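Local coordinates for putative endoribonuclease (PDB 3LYB), which is a putative endoribonuclease of the YjgF-like L-PSP family, of unestablished substrate and activity, at residues P68-S73 with S111-L116. Residues are numbered along the deposited sequence; the frame is centred on the assembly and turned at random.
Sequences PILAQS and SRVRKL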
ATOM      1  N   PRO B  68      17.189  -2.301 -20.560  1.00 26.91           N
ATOM      2  CA  PRO B  68      17.928  -1.821 -19.378  1.00 26.32           C
ATOM      3  C   PRO B  68      18.627  -2.915 -18.556  1.00 26.39           C
ATOM      4  O   PRO B  68      19.797  -2.743 -18.154  1.00 26.72           O
ATOM      5  CB  PRO B  68      16.855  -1.079 -18.579  1.00 26.32           C
ATOM      6  CG  PRO B  68      15.858  -0.645 -19.655  1.00 26.34           C
ATOM      7  CD  PRO B  68      15.789  -1.836 -20.553  1.00 26.53           C
ATOM      8  N   ILE B  69      17.947  -4.035 -18.327  1.00 25.82           N
ATOM      9  CA  ILE B  69      18.556  -5.131 -17.582  1.00 25.47           C
ATOM     10  C   ILE B  69      19.726  -5.770 -18.365  1.00 25.96           C
ATOM     11  O   ILE B  69      20.757  -6.119 -17.764  1.00 26.12           O
ATOM     12  CB  ILE B  69      17.504  -6.167 -17.120  1.00 24.84           C
ATOM     13  CG1 ILE B  69      18.120  -7.280 -16.275  1.00 25.82           C
ATOM     14  CG2 ILE B  69      16.813  -6.773 -18.288  1.00 25.00           C
ATOM     15  CD1 ILE B  69      19.039  -6.813 -15.155  1.00 28.13           C
ATOM     16  N   LEU B  70      19.565  -5.911 -19.688  1.00 25.56           N
ATOM     17  CA  LEU B  70      20.595  -6.520 -20.535  1.00 25.04           C
ATOM     18  C   LEU B  70      21.817  -5.622 -20.537  1.00 25.44           C
ATOM     19  O   LEU B  70      22.922  -6.053 -20.219  1.00 25.51           O
ATOM     20  CB  LEU B  70      20.067  -6.757 -21.958  1.00 24.43           C
ATOM     21  CG  LEU B  70      19.011  -7.867 -22.141  1.00 22.44           C
ATOM     22  CD1 LEU B  70      18.409  -7.850 -23.555  1.00 21.66           C
ATOM     23  CD2 LEU B  70      19.554  -9.256 -21.790  1.00 18.70           C
ATOM     24  N   ALA B  71      21.592  -4.350 -20.823  1.00 26.12           N
ATOM     25  CA  ALA B  71      22.667  -3.377 -20.848  1.00 27.06           C
ATOM     26  C   ALA B  71      23.394  -3.277 -19.522  1.00 27.67           C
ATOM     27  O   ALA B  71      24.612  -3.270 -19.497  1.00 28.49           O
ATOM     28  CB  ALA B  71      22.139  -2.019 -21.264  1.00 27.07           C
ATOM     29  N   GLN B  72      22.659  -3.201 -18.416  1.00 28.66           N
ATOM     30  CA  GLN B  72      23.288  -3.093 -17.096  1.00 29.10           C
ATOM     31  C   GLN B  72      24.057  -4.370 -16.739  1.00 29.76           C
ATOM     32  O   GLN B  72      25.166  -4.312 -16.186  1.00 29.95           O
ATOM     33  CB  GLN B  72      22.252  -2.768 -16.017  1.00 29.46           C
ATOM     34  CG  GLN B  72      21.684  -1.320 -16.049  1.00 29.18           C
ATOM     35  CD  GLN B  72      20.774  -1.019 -14.860  1.00 27.69           C
ATOM     36  OE1 GLN B  72      20.668  -1.816 -13.937  1.00 27.62           O
ATOM     37  NE2 GLN B  72      20.116   0.111 -14.889  1.00 24.57           N
ATOM     38  N   SER B  73      23.496  -5.524 -17.074  1.00 29.94           N
ATOM     39  CA  SER B  73      24.176  -6.759 -16.763  1.00 30.95           C
ATOM     40  C   SER B  73      25.484  -6.806 -17.524  1.00 31.83           C
ATOM     41  O   SER B  73      26.550  -7.134 -16.964  1.00 31.47           O
ATOM     42  CB  SER B  73      23.316  -7.966 -17.118  1.00 30.70           C
ATOM     43  OG  SER B  73      22.093  -7.944 -16.398  1.00 31.27           O
ATOM     44  N   SER B 111      21.019 -14.102 -16.778  1.00 35.14           N
ATOM     45  CA  SER B 111      21.508 -15.431 -17.087  1.00 35.72           C
ATOM     46  C   SER B 111      21.928 -15.568 -18.558  1.00 35.74           C
ATOM     47  O   SER B 111      22.931 -16.183 -18.839  1.00 35.83           O
ATOM     48  CB  SER B 111      20.439 -16.467 -16.728  1.00 35.27           C
ATOM     49  OG  SER B 111      20.844 -17.762 -17.116  1.00 37.44           O
ATOM     50  N   ARG B 112      21.160 -14.995 -19.484  1.00 35.96           N
ATOM     51  CA  ARG B 112      21.560 -14.985 -20.891  1.00 35.85           C
ATOM     52  C   ARG B 112      22.955 -14.358 -20.972  1.00 36.13           C
ATOM     53  O   ARG B 112      23.895 -14.975 -21.485  1.00 36.30           O
ATOM     54  CB  ARG B 112      20.536 -14.225 -21.762  1.00 35.14           C
ATOM     55  CG  ARG B 112      21.048 -13.788 -23.154  1.00 33.77           C
ATOM     56  CD  ARG B 112      20.035 -12.900 -23.927  1.00 32.36           C
ATOM     57  NE  ARG B 112      18.739 -13.559 -24.123  1.00 32.21           N
ATOM     58  CZ  ARG B 112      17.591 -12.950 -24.435  1.00 29.94           C
ATOM     59  NH1 ARG B 112      17.525 -11.642 -24.617  1.00 29.75           N
ATOM     60  NH2 ARG B 112      16.496 -13.668 -24.577  1.00 29.24           N
ATOM     61  N   VAL B 113      23.084 -13.158 -20.415  1.00 35.94           N
ATOM     62  CA  VAL B 113      24.335 -12.412 -20.458  1.00 35.97           C
ATOM     63  C   VAL B 113      25.494 -13.141 -19.780  1.00 36.62           C
ATOM     64  O   VAL B 113      26.620 -13.145 -20.296  1.00 36.44           O
ATOM     65  CB  VAL B 113      24.155 -11.010 -19.857  1.00 35.61           C
ATOM     66  CG1 VAL B 113      25.418 -10.184 -19.993  1.00 34.13           C
ATOM     67  CG2 VAL B 113      23.009 -10.308 -20.551  1.00 35.46           C
ATOM     68  N   ARG B 114      25.226 -13.765 -18.639  1.00 37.22           N
ATOM     69  CA  ARG B 114      26.301 -14.405 -17.895  1.00 38.13           C
ATOM     70  C   ARG B 114      26.910 -15.550 -18.690  1.00 38.99           C
ATOM     71  O   ARG B 114      28.117 -15.732 -18.671  1.00 39.33           O
ATOM     72  CB  ARG B 114      25.861 -14.886 -16.518  1.00 37.82           C
ATOM     73  CG  ARG B 114      27.044 -15.192 -15.637  1.00 38.21           C
ATOM     74  CD  ARG B 114      26.690 -15.740 -14.296  1.00 38.76           C
ATOM     75  NE  ARG B 114      25.713 -16.818 -14.361  1.00 40.95           N
ATOM     76  CZ  ARG B 114      25.195 -17.419 -13.291  1.00 41.48           C
ATOM     77  NH1 ARG B 114      25.575 -17.055 -12.063  1.00 40.83           N
ATOM     78  NH2 ARG B 114      24.293 -18.383 -13.444  1.00 40.64           N
ATOM     79  N   LYS B 115      26.078 -16.300 -19.398  1.00 40.03           N
ATOM     80  CA  LYS B 115      26.555 -17.330 -20.317  1.00 41.71           C
ATOM     81  C   LYS B 115      27.636 -16.823 -21.304  1.00 42.35           C
ATOM     82  O   LYS B 115      28.623 -17.523 -21.570  1.00 42.48           O
ATOM     83  CB  LYS B 115      25.395 -17.920 -21.103  1.00 41.53           C
ATOM     84  CG  LYS B 115      24.627 -18.971 -20.368  1.00 43.46           C
ATOM     85  CD  LYS B 115      23.440 -19.430 -21.237  1.00 49.00           C
ATOM     86  CE  LYS B 115      22.458 -20.298 -20.451  1.00 50.39           C
ATOM     87  NZ  LYS B 115      21.089 -20.263 -21.038  1.00 51.45           N
ATOM     88  N   LEU B 116      27.447 -15.613 -21.832  1.00 42.61           N
ATOM     89  CA  LEU B 116      28.431 -15.011 -22.730  1.00 43.28           C
ATOM     90  C   LEU B 116      29.818 -14.813 -22.110  1.00 43.69           C
ATOM     91  O   LEU B 116      30.770 -14.575 -22.833  1.00 43.79           O
ATOM     92  CB  LEU B 116      27.939 -13.661 -23.288  1.00 42.92           C
ATOM     93  CG  LEU B 116      26.524 -13.494 -23.860  1.00 43.12           C
ATOM     94  CD1 LEU B 116      26.266 -12.034 -24.216  1.00 42.72           C
ATOM     95  CD2 LEU B 116      26.230 -14.403 -25.046  1.00 41.46           C
TER
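Val113 sets CG1 anti to its backbone N (chi1 -176°), which places CG2 beside that nitrogen and turns it to Leu70, whose CG lies anti to its carbonyl carbon and swings its methyl groups toward helix 107-115. The meeting joins helix 60-85 to helix 107-115, which follows it after strand 94-101 in the alpha+beta fold of the YjgF-like family. Their short segments run in nearly the same direction, at 32°, with axes 9.6 Å apart. Where they approach, Leu70 CD2 packs on Val113 CG2 at 3.8 Å, a purely apolar touch. A beta-branched valine gives a short, stiff side chain here, while the longer leucine reaches across although its CB does not point at the partner helix; Leu54 of helix 48-54 touches both.

One turn further along, Ser73 suits the closest backbone approach because it is small: its CB lies 4.2 Å from Val113 CG2. Its hydroxyl is turned back into its own helix, so a buried polar group is satisfied locally.

Arg112 works at the partly exposed margin. Its chain bends at chi3 and brings the edge of the guanidinium to Leu70, NH1 standing 4.0 Å from CD1, while NH1 donates to Leu54 O. Back at Ser73, OG gives its proton to Ile69 O at 2.6 Å, tilted 30° from the carbonyl plane, and Ser73 N reaches that oxygen from the opposite face.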